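Local coordinates for protein Dot/Icm T4SS effector (Legionella pneumophila, PDB 6VVE) that acts as a secreted effector kinase that is activated by host inositol hexakisphosphate and binds ADP and manganese, at residues A[179-184]-A[188-193]; A[163-168]-A[201-206]; A[171-176]-A[230-235]. All blocks are in the same frame, centred on the assembly; numbering follows the deposited sequence.

Contact 1: residues A[179-184]-A[188-193]; sequences HPDLAN and HISPQN. With ADP (adenosine-5'-diphosphate), chain C.
L182 and A183 pass close to S190 and I189, with the CA atoms of A183 and I189 4.4 Å apart, and the backbones join through S190 N to L182 O at 2.8 Å. Beside this bond the side chain of D181 leaves with CG anti to the backbone N (chi1 -178°), which carries OD1 to the hydroxyl of S190. S190 OG donates to D181 OD1 over 2.8 Å on the syn side, tilted 32° from the carboxylate plane. The same OD1 accepts a hydrogen from a water that is also hydrogen-bonded to H188 NE2. N193 ND2 donates to D181 O, modelled at a doubtful 2.5 Å, while N193 OD1 lies 2.9 Å from ADP O1B. The N184 backbone N donates to H188 ND1 at 3.3 Å, tilted from the ring plane. H179 ND1 accepts from D181 N near the ring plane, and H179 NE2 is bonded to I204 O. This order of histidine, aspartate and asparagine resembles the catalytic loop of protein kinases, consistent with D181 standing at the place of the HRD aspartate. Through its N and OD1, these bonds would restrict the orientation of D181 close to the nucleotide phosphates.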
loop_
_atom_site.group_PDB
_atom_site.type_symbol
_atom_site.label_atom_id
_atom_site.label_comp_id
_atom_site.label_asym_id
_atom_site.label_seq_id
_atom_site.Cartn_x
_atom_site.Cartn_y
_atom_site.Cartn_z
ATOM N N HIS A 179 4.759 2.738 0.677
ATOM C CA HIS A 179 4.940 1.381 1.199
ATOM C C HIS A 179 6.216 1.312 2.028
ATOM O O HIS A 179 7.259 1.812 1.587
ATOM C CB HIS A 179 5.002 0.403 0.026
ATOM C CG HIS A 179 4.753 -1.026 0.401
ATOM N ND1 HIS A 179 5.487 -1.683 1.364
ATOM C CD2 HIS A 179 3.857 -1.924 -0.071
ATOM C CE1 HIS A 179 5.047 -2.923 1.474
ATOM N NE2 HIS A 179 4.056 -3.093 0.617
ATOM N N PRO A 180 6.184 0.701 3.218
ATOM C CA PRO A 180 7.404 0.671 4.054
ATOM C C PRO A 180 8.482 -0.290 3.562
ATOM O O PRO A 180 9.639 -0.172 4.001
ATOM C CB PRO A 180 6.877 0.240 5.437
ATOM C CG PRO A 180 5.620 -0.560 5.117
ATOM C CD PRO A 180 5.016 0.100 3.895
ATOM N N ASP A 181 8.151 -1.241 2.683
ATOM C CA ASP A 181 9.125 -2.222 2.204
ATOM C C ASP A 181 8.707 -2.686 0.804
ATOM O O ASP A 181 8.224 -3.805 0.593
ATOM C CB ASP A 181 9.250 -3.408 3.164
ATOM C CG ASP A 181 10.297 -4.426 2.707
ATOM O OD1 ASP A 181 11.159 -4.063 1.865
ATOM O OD2 ASP A 181 10.255 -5.588 3.180
ATOM N N LEU A 182 8.903 -1.815 -0.185
ATOM C CA LEU A 182 8.654 -2.181 -1.576
ATOM C C LEU A 182 9.779 -1.634 -2.444
ATOM O O LEU A 182 10.363 -2.367 -3.248
ATOM C CB LEU A 182 7.298 -1.660 -2.047
ATOM C CG LEU A 182 6.915 -2.005 -3.484
ATOM C CD1 LEU A 182 6.974 -3.511 -3.723
ATOM C CD2 LEU A 182 5.515 -1.473 -3.805
ATOM N N ALA A 183 10.092 -0.350 -2.272
ATOM C CA ALA A 183 11.188 0.306 -2.991
ATOM C C ALA A 183 11.666 1.460 -2.106
ATOM O O ALA A 183 11.191 2.596 -2.228
ATOM C CB ALA A 183 10.745 0.800 -4.360
ATOM N N ASN A 184 12.566 1.141 -1.179
ATOM C CA ASN A 184 13.025 2.144 -0.224
ATOM C C ASN A 184 13.827 3.250 -0.899
ATOM O O ASN A 184 13.823 4.387 -0.420
ATOM C CB ASN A 184 13.864 1.484 0.875
ATOM C CG ASN A 184 13.080 0.459 1.671
ATOM O OD1 ASN A 184 11.851 0.462 1.674
ATOM N ND2 ASN A 184 13.793 -0.423 2.358
ATOM N N HIS A 188 17.060 -0.215 -4.213
ATOM C CA HIS A 188 16.469 -1.282 -3.415
ATOM C C HIS A 188 15.038 -1.510 -3.873
ATOM O O HIS A 188 14.218 -0.587 -3.842
ATOM C CB HIS A 188 16.496 -0.946 -1.921
ATOM C CG HIS A 188 15.609 -1.822 -1.091
ATOM N ND1 HIS A 188 14.243 -1.642 -1.015
ATOM C CD2 HIS A 188 15.893 -2.885 -0.303
ATOM C CE1 HIS A 188 13.725 -2.556 -0.213
ATOM N NE2 HIS A 188 14.706 -3.321 0.233
ATOM N N ILE A 189 14.741 -2.733 -4.289
ATOM C CA ILE A 189 13.387 -3.162 -4.607
ATOM C C ILE A 189 13.163 -4.504 -3.924
ATOM O O ILE A 189 14.070 -5.343 -3.865
ATOM C CB ILE A 189 13.174 -3.272 -6.128
ATOM C CG1 ILE A 189 11.700 -3.482 -6.456
ATOM C CG2 ILE A 189 13.988 -4.435 -6.698
ATOM C CD1 ILE A 189 10.875 -2.240 -6.331
ATOM N N SER A 190 11.954 -4.706 -3.407
ATOM C CA SER A 190 11.547 -5.947 -2.751
ATOM C C SER A 190 10.418 -6.562 -3.572
ATOM O O SER A 190 9.235 -6.430 -3.221
ATOM C CB SER A 190 11.106 -5.700 -1.309
ATOM O OG SER A 190 12.161 -5.123 -0.543
ATOM N N PRO A 191 10.743 -7.243 -4.672
ATOM C CA PRO A 191 9.678 -7.772 -5.543
ATOM C C PRO A 191 8.782 -8.782 -4.859
ATOM O O PRO A 191 7.647 -8.980 -5.309
ATOM C CB PRO A 191 10.450 -8.419 -6.706
ATOM C CG PRO A 191 11.834 -7.845 -6.637
ATOM C CD PRO A 191 12.090 -7.578 -5.171
ATOM N N GLN A 192 9.246 -9.423 -3.785
ATOM C CA GLN A 192 8.434 -10.432 -3.119
ATOM C C GLN A 192 7.157 -9.845 -2.531
ATOM O O GLN A 192 6.227 -10.594 -2.220
ATOM C CB GLN A 192 9.249 -11.125 -2.016
ATOM C CG GLN A 192 9.610 -10.247 -0.825
ATOM C CD GLN A 192 10.902 -9.473 -1.022
ATOM O OE1 GLN A 192 11.330 -9.224 -2.149
ATOM N NE2 GLN A 192 11.532 -9.088 0.081
ATOM N N ASN A 193 7.095 -8.528 -2.352
ATOM C CA ASN A 193 5.907 -7.879 -1.820
ATOM C C ASN A 193 4.938 -7.437 -2.914
ATOM O O ASN A 193 3.972 -6.728 -2.617
ATOM C CB ASN A 193 6.310 -6.683 -0.951
ATOM C CG ASN A 193 6.983 -7.115 0.345
ATOM O OD1 ASN A 193 6.782 -8.238 0.822
ATOM N ND2 ASN A 193 7.791 -6.238 0.910
HETATM P PB ADP C . 8.056 -10.137 4.102
HETATM O O1B ADP C . 8.487 -9.300 2.913
HETATM O O2B ADP C . 8.430 -11.591 3.981
HETATM O O3B ADP C . 8.364 -9.519 5.455
HETATM P PA ADP C . 5.491 -11.066 4.898
HETATM O O1A ADP C . 4.234 -10.274 5.147
HETATM O O2A ADP C . 6.278 -11.598 6.065
HETATM O O3A ADP C . 6.442 -10.115 4.012
HETATM O "O5'" ADP C . 5.083 -12.290 3.951
HETATM C "C5'" ADP C . 5.912 -13.431 3.799
HETATM C "C4'" ADP C . 5.273 -14.389 2.829
HETATM O "O4'" ADP C . 3.986 -14.841 3.294
HETATM C "C3'" ADP C . 5.043 -13.777 1.426
HETATM O "O3'" ADP C . 6.136 -13.929 0.561
HETATM C "C2'" ADP C . 3.796 -14.538 0.929
HETATM O "O2'" ADP C . 4.182 -15.680 0.189
HETATM C "C1'" ADP C . 3.052 -14.951 2.212
HETATM N N9 ADP C . 1.916 -14.024 2.390
HETATM C C8 ADP C . 1.962 -12.862 3.076
HETATM N N7 ADP C . 0.757 -12.236 3.040
HETATM C C5 ADP C . -0.072 -13.013 2.322
HETATM C C6 ADP C . -1.484 -12.943 1.901
HETATM N N6 ADP C . -2.246 -11.895 2.267
HETATM N N1 ADP C . -1.981 -13.959 1.151
HETATM C C2 ADP C . -1.217 -15.015 0.785
HETATM N N3 ADP C . 0.075 -15.133 1.140
HETATM C C4 ADP C . 0.692 -14.189 1.894
HETATM O O HOH W 1 13.774 -5.530 2.417
#

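Contact 2: residues A[163-168]-A[201-206]. With ADP (adenosine-5'-diphosphate), chain C.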
loop_
_atom_site.group_PDB
_atom_site.type_symbol
_atom_site.label_atom_id
_atom_site.label_comp_id
_atom_site.label_asym_id
_atom_site.label_seq_id
_atom_site.Cartn_x
_atom_site.Cartn_y
_atom_site.Cartn_z
ATOM N N GLU A 163 1.273 -1.900 -14.732
ATOM C CA GLU A 163 0.976 -0.496 -14.998
ATOM C C GLU A 163 -0.126 0.008 -14.068
ATOM O O GLU A 163 0.018 1.056 -13.427
ATOM C CB GLU A 163 0.574 -0.311 -16.464
ATOM C CG GLU A 163 1.571 -0.865 -17.474
ATOM C CD GLU A 163 2.240 0.214 -18.316
ATOM O OE1 GLU A 163 1.738 1.356 -18.355
ATOM O OE2 GLU A 163 3.281 -0.085 -18.935
ATOM N N GLU A 164 -1.224 -0.743 -13.965
ATOM C CA GLU A 164 -2.342 -0.303 -13.140
ATOM C C GLU A 164 -1.946 -0.233 -11.670
ATOM O O GLU A 164 -2.363 0.681 -10.947
ATOM C CB GLU A 164 -3.532 -1.244 -13.336
ATOM C CG GLU A 164 -4.808 -0.770 -12.662
ATOM C CD GLU A 164 -5.976 -1.714 -12.879
ATOM O OE1 GLU A 164 -5.806 -2.727 -13.591
ATOM O OE2 GLU A 164 -7.068 -1.444 -12.333
ATOM N N PHE A 165 -1.131 -1.182 -11.203
ATOM C CA PHE A 165 -0.677 -1.115 -9.821
ATOM C C PHE A 165 0.211 0.101 -9.586
ATOM O O PHE A 165 0.076 0.791 -8.570
ATOM C CB PHE A 165 0.091 -2.378 -9.440
ATOM C CG PHE A 165 0.795 -2.263 -8.117
ATOM C CD1 PHE A 165 0.123 -2.500 -6.932
ATOM C CD2 PHE A 165 2.134 -1.869 -8.063
ATOM C CE1 PHE A 165 0.775 -2.381 -5.715
ATOM C CE2 PHE A 165 2.782 -1.737 -6.856
ATOM C CZ PHE A 165 2.107 -1.994 -5.676
ATOM N N VAL A 166 1.124 0.379 -10.518
ATOM C CA VAL A 166 2.049 1.500 -10.359
ATOM C C VAL A 166 1.284 2.815 -10.268
ATOM O O VAL A 166 1.576 3.663 -9.414
ATOM C CB VAL A 166 3.072 1.521 -11.506
ATOM C CG1 VAL A 166 3.748 2.869 -11.595
ATOM C CG2 VAL A 166 4.101 0.416 -11.300
ATOM N N LEU A 167 0.304 3.013 -11.159
ATOM C CA LEU A 167 -0.486 4.244 -11.123
ATOM C C LEU A 167 -1.288 4.336 -9.828
ATOM O O LEU A 167 -1.486 5.426 -9.279
ATOM C CB LEU A 167 -1.412 4.308 -12.333
ATOM C CG LEU A 167 -0.721 4.448 -13.691
ATOM C CD1 LEU A 167 -1.734 4.378 -14.811
ATOM C CD2 LEU A 167 0.089 5.729 -13.762
ATOM N N ALA A 168 -1.768 3.199 -9.324
ATOM C CA ALA A 168 -2.435 3.211 -8.023
ATOM C C ALA A 168 -1.460 3.590 -6.912
ATOM O O ALA A 168 -1.804 4.354 -5.998
ATOM C CB ALA A 168 -3.067 1.848 -7.741
ATOM N N VAL A 201 -2.330 -6.807 -9.935
ATOM C CA VAL A 201 -1.195 -6.969 -9.036
ATOM C C VAL A 201 -1.529 -6.253 -7.734
ATOM O O VAL A 201 -1.985 -5.103 -7.757
ATOM C CB VAL A 201 0.096 -6.420 -9.664
ATOM C CG1 VAL A 201 1.150 -6.189 -8.591
ATOM C CG2 VAL A 201 0.607 -7.370 -10.719
ATOM N N LYS A 202 -1.315 -6.935 -6.611
ATOM C CA LYS A 202 -1.494 -6.381 -5.284
ATOM C C LYS A 202 -0.149 -6.348 -4.565
ATOM O O LYS A 202 0.835 -6.968 -4.990
ATOM C CB LYS A 202 -2.502 -7.206 -4.477
ATOM C CG LYS A 202 -3.835 -7.443 -5.173
ATOM C CD LYS A 202 -4.702 -8.409 -4.366
ATOM C CE LYS A 202 -6.035 -8.675 -5.048
ATOM N NZ LYS A 202 -6.942 -7.502 -4.983
ATOM N N THR A 203 -0.105 -5.618 -3.459
ATOM C CA THR A 203 1.094 -5.536 -2.640
ATOM C C THR A 203 0.748 -5.893 -1.197
ATOM O O THR A 203 -0.304 -5.496 -0.679
ATOM C CB THR A 203 1.736 -4.145 -2.693
ATOM O OG1 THR A 203 2.996 -4.182 -1.993
ATOM C CG2 THR A 203 0.841 -3.088 -2.057
ATOM N N ILE A 204 1.655 -6.622 -0.546
ATOM C CA ILE A 204 1.446 -7.115 0.808
ATOM C C ILE A 204 2.524 -6.553 1.725
ATOM O O ILE A 204 3.254 -5.628 1.353
ATOM C CB ILE A 204 1.449 -8.654 0.827
ATOM C CG1 ILE A 204 2.746 -9.195 0.221
ATOM C CG2 ILE A 204 0.246 -9.187 0.068
ATOM C CD1 ILE A 204 2.921 -10.707 0.360
ATOM N N ASP A 205 2.641 -7.120 2.927
ATOM C CA ASP A 205 3.623 -6.678 3.921
ATOM C C ASP A 205 3.313 -5.261 4.395
ATOM O O ASP A 205 4.216 -4.437 4.559
ATOM C CB ASP A 205 5.045 -6.766 3.366
ATOM C CG ASP A 205 6.104 -6.727 4.458
ATOM O OD1 ASP A 205 5.776 -6.991 5.632
ATOM O OD2 ASP A 205 7.273 -6.425 4.144
ATOM N N LEU A 206 2.024 -4.981 4.616
ATOM C CA LEU A 206 1.566 -3.678 5.088
ATOM C C LEU A 206 1.024 -3.726 6.514
ATOM O O LEU A 206 0.196 -2.882 6.886
ATOM C CB LEU A 206 0.501 -3.131 4.135
ATOM C CG LEU A 206 0.948 -2.708 2.741
ATOM C CD1 LEU A 206 -0.253 -2.431 1.848
ATOM C CD2 LEU A 206 1.845 -1.484 2.808
HETATM P PB ADP C . 8.056 -10.137 4.102
HETATM O O1B ADP C . 8.487 -9.300 2.913
HETATM O O2B ADP C . 8.430 -11.591 3.981
HETATM O O3B ADP C . 8.364 -9.519 5.455
HETATM P PA ADP C . 5.491 -11.066 4.898
HETATM O O1A ADP C . 4.234 -10.274 5.147
HETATM O O2A ADP C . 6.278 -11.598 6.065
HETATM O O3A ADP C . 6.442 -10.115 4.012
HETATM O "O5'" ADP C . 5.083 -12.290 3.951
HETATM C "C5'" ADP C . 5.912 -13.431 3.799
HETATM C "C4'" ADP C . 5.273 -14.389 2.829
HETATM O "O4'" ADP C . 3.986 -14.841 3.294
HETATM C "C3'" ADP C . 5.043 -13.777 1.426
HETATM O "O3'" ADP C . 6.136 -13.929 0.561
HETATM C "C2'" ADP C . 3.796 -14.538 0.929
HETATM O "O2'" ADP C . 4.182 -15.680 0.189
HETATM C "C1'" ADP C . 3.052 -14.951 2.212
HETATM N N9 ADP C . 1.916 -14.024 2.390
HETATM C C8 ADP C . 1.962 -12.862 3.076
HETATM N N7 ADP C . 0.757 -12.236 3.040
HETATM C C5 ADP C . -0.072 -13.013 2.322
HETATM C C6 ADP C . -1.484 -12.943 1.901
HETATM N N6 ADP C . -2.246 -11.895 2.267
HETATM N N1 ADP C . -1.981 -13.959 1.151
HETATM C C2 ADP C . -1.217 -15.015 0.785
HETATM N N3 ADP C . 0.075 -15.133 1.140
HETATM C C4 ADP C . 0.692 -14.189 1.894
#
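F165, on helix 159-174, packs against V201 and T203 of strand 201-203 in a buried, apolar helix-on-strand contact without hydrogen bonds, behind the nucleotide site. The axes of the two short segments approach to 8.2 Å, with their N-to-C directions 40° apart. F165 alone spans the gap from the helix: with CG anti to its own N (chi1 169°), the ring extends away from the helix and lies along the strand, near V201 at its base and T203 at its far end. F165 CG sits 4.0 Å from V201 CG1, and F165 CD1 is 3.4 Å from V201 O, which approaches the ring obliquely. Farther out, F165 CE1 meets T203 CB at 3.6 Å. T203 uses its two branches differently: the methyl, CG2, lies at the edge of the phenyl ring, in its plane, and OG1 hydrogen-bonds N193 O. Beyond the strand, I204 CD1 touches ADP C8 at 3.6 Å, and D205 OD2 lies 3.4 Å from ADP O1B, in a place consistent with the DFG aspartate of protein kinases. Strand 201-203 pairs antiparallel with 194-196, whose L194 also touches F165; on another side of the helix, V166 packs on W232 and Y236 of helix 231-239.

Contact 3: residues A[171-176]-A[230-235]; sequences ELNDAG and DQWLYV
With CG anti to its carbonyl carbon, N173 sends its amide across to the start of helix 231-239, where W232 holds its indole between backbone N and carbonyl carbon (chi1 63°), a rotation that places the CD1 edge beside N173 OD1. N173 OD1 accepts from W232 N at 2.9 Å; the donor lies nearly in line with the C=O bond, at 164°, although the hydrogen bond itself is bent at the hydrogen. The same OD1 lies near the indole plane, 3.2 Å from W232 CD1, and 3.4 Å from Q231 CB. Amide and indole planes are 34° apart. At the N terminus of helix 231-239, D230 stands at the N-cap without a capping bond from its side chain, and N173, from the end of helix 159-174, supplies an acceptor to the first-turn amide of W232. Helix 159-174 closes in a Schellman motif at G176, which has positive phi and bonds through its N to N173 O. The other end of the N173 amide is also engaged, ND2 binding Y177 O. Q231 extends past the asparagine, and its NE2 reaches H179 O; W232 NE1 is bonded to S269 OG.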
loop_
_atom_site.group_PDB
_atom_site.type_symbol
_atom_site.label_atom_id
_atom_site.label_comp_id
_atom_site.label_asym_id
_atom_site.label_seq_id
_atom_site.Cartn_x
_atom_site.Cartn_y
_atom_site.Cartn_z
ATOM N N GLU A 171 -0.835 7.329 -6.985
ATOM C CA GLU A 171 -1.910 8.054 -6.308
ATOM C C GLU A 171 -1.680 8.052 -4.804
ATOM O O GLU A 171 -1.894 9.063 -4.127
ATOM C CB GLU A 171 -3.259 7.419 -6.657
ATOM C CG GLU A 171 -4.435 8.368 -6.620
ATOM C CD GLU A 171 -5.683 7.773 -7.253
ATOM O OE1 GLU A 171 -5.588 6.680 -7.851
ATOM O OE2 GLU A 171 -6.760 8.402 -7.155
ATOM N N LEU A 172 -1.214 6.923 -4.268
ATOM C CA LEU A 172 -0.859 6.857 -2.856
ATOM C C LEU A 172 0.310 7.787 -2.538
ATOM O O LEU A 172 0.240 8.604 -1.608
ATOM C CB LEU A 172 -0.514 5.414 -2.489
ATOM C CG LEU A 172 -0.333 5.094 -1.009
ATOM C CD1 LEU A 172 -1.685 5.053 -0.308
ATOM C CD2 LEU A 172 0.415 3.773 -0.837
ATOM N N ASN A 173 1.387 7.693 -3.326
ATOM C CA ASN A 173 2.561 8.518 -3.076
ATOM C C ASN A 173 2.230 10.002 -3.210
ATOM O O ASN A 173 2.714 10.826 -2.423
ATOM C CB ASN A 173 3.696 8.144 -4.035
ATOM C CG ASN A 173 4.129 6.684 -3.909
ATOM O OD1 ASN A 173 4.678 6.109 -4.848
ATOM N ND2 ASN A 173 3.892 6.084 -2.741
ATOM N N ASP A 174 1.414 10.366 -4.211
ATOM C CA ASP A 174 1.071 11.771 -4.401
ATOM C C ASP A 174 0.430 12.373 -3.160
ATOM O O ASP A 174 0.527 13.590 -2.942
ATOM C CB ASP A 174 0.134 11.937 -5.601
ATOM C CG ASP A 174 0.842 11.718 -6.926
ATOM O OD1 ASP A 174 2.085 11.636 -6.931
ATOM O OD2 ASP A 174 0.149 11.633 -7.963
ATOM N N ALA A 175 -0.220 11.550 -2.341
ATOM C CA ALA A 175 -0.890 11.991 -1.131
ATOM C C ALA A 175 -0.001 11.944 0.112
ATOM O O ALA A 175 -0.469 12.292 1.217
ATOM C CB ALA A 175 -2.146 11.132 -0.893
ATOM N N GLY A 176 1.258 11.552 -0.033
ATOM C CA GLY A 176 2.174 11.512 1.089
ATOM C C GLY A 176 2.284 10.186 1.814
ATOM O O GLY A 176 2.917 10.137 2.874
ATOM N N ASP A 230 8.411 9.263 -4.756
ATOM C CA ASP A 230 8.794 8.749 -6.065
ATOM C C ASP A 230 8.851 7.230 -6.089
ATOM O O ASP A 230 9.349 6.649 -7.056
ATOM C CB ASP A 230 10.152 9.326 -6.490
ATOM C CG ASP A 230 10.100 10.844 -6.692
ATOM O OD1 ASP A 230 8.976 11.390 -6.819
ATOM O OD2 ASP A 230 11.177 11.484 -6.718
ATOM N N GLN A 231 8.360 6.579 -5.038
ATOM C CA GLN A 231 8.390 5.123 -4.952
ATOM C C GLN A 231 7.838 4.483 -6.214
ATOM O O GLN A 231 8.465 3.589 -6.801
ATOM C CB GLN A 231 7.581 4.692 -3.722
ATOM C CG GLN A 231 7.731 3.267 -3.295
ATOM C CD GLN A 231 7.011 3.004 -1.987
ATOM O OE1 GLN A 231 5.785 3.096 -1.911
ATOM N NE2 GLN A 231 7.772 2.716 -0.947
ATOM N N TRP A 232 6.652 4.925 -6.637
ATOM C CA TRP A 232 5.999 4.353 -7.811
ATOM C C TRP A 232 6.928 4.342 -9.020
ATOM O O TRP A 232 6.899 3.405 -9.830
ATOM C CB TRP A 232 4.736 5.159 -8.135
ATOM C CG TRP A 232 5.055 6.573 -8.505
ATOM C CD1 TRP A 232 5.225 7.625 -7.650
ATOM C CD2 TRP A 232 5.254 7.091 -9.823
ATOM N NE1 TRP A 232 5.523 8.769 -8.360
ATOM C CE2 TRP A 232 5.545 8.463 -9.695
ATOM C CE3 TRP A 232 5.229 6.526 -11.097
ATOM C CZ2 TRP A 232 5.786 9.279 -10.799
ATOM C CZ3 TRP A 232 5.468 7.345 -12.198
ATOM C CH2 TRP A 232 5.746 8.699 -12.038
ATOM N N LEU A 233 7.755 5.380 -9.162
ATOM C CA LEU A 233 8.638 5.470 -10.320
ATOM C C LEU A 233 9.737 4.422 -10.256
ATOM O O LEU A 233 10.114 3.850 -11.294
ATOM C CB LEU A 233 9.236 6.871 -10.401
ATOM C CG LEU A 233 10.125 7.198 -11.596
ATOM C CD1 LEU A 233 9.320 7.211 -12.879
ATOM C CD2 LEU A 233 10.827 8.545 -11.379
ATOM N N TYR A 234 10.264 4.157 -9.053
ATOM C CA TYR A 234 11.329 3.166 -8.920
ATOM C C TYR A 234 10.832 1.776 -9.310
ATOM O O TYR A 234 11.529 1.027 -10.010
ATOM C CB TYR A 234 11.854 3.127 -7.486
ATOM C CG TYR A 234 12.243 4.460 -6.886
ATOM C CD1 TYR A 234 12.533 5.560 -7.687
ATOM C CD2 TYR A 234 12.354 4.607 -5.508
ATOM C CE1 TYR A 234 12.883 6.773 -7.133
ATOM C CE2 TYR A 234 12.724 5.814 -4.940
ATOM C CZ TYR A 234 12.971 6.897 -5.755
ATOM O OH TYR A 234 13.319 8.091 -5.178
ATOM N N VAL A 235 9.627 1.414 -8.858
ATOM C CA VAL A 235 9.070 0.105 -9.182
ATOM C C VAL A 235 8.921 -0.045 -10.692
ATOM O O VAL A 235 9.343 -1.051 -11.284
ATOM C CB VAL A 235 7.726 -0.099 -8.459
ATOM C CG1 VAL A 235 7.101 -1.422 -8.866
ATOM C CG2 VAL A 235 7.913 -0.032 -6.947
#

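Contacts 2 and 3 are buried and share helix 159-174, using a phenyl ring on one turn and an asparagine amide near its C-terminal end; the first packs by apolar surface, the second by one polar bond at a helix start. Contact 1 is partly buried and the most polar, a loop tied to itself by hydrogen bonds. Contacts 1 and 2 both touch ADP, whereas contact 3 lies farther back, the Q231 side chain about 13 Å from the nucleotide. H179 joins the loop to both other contacts, through its ring to residues 201-206 and through its backbone to helix 231-239, where V235 also packs beside A183 and I189.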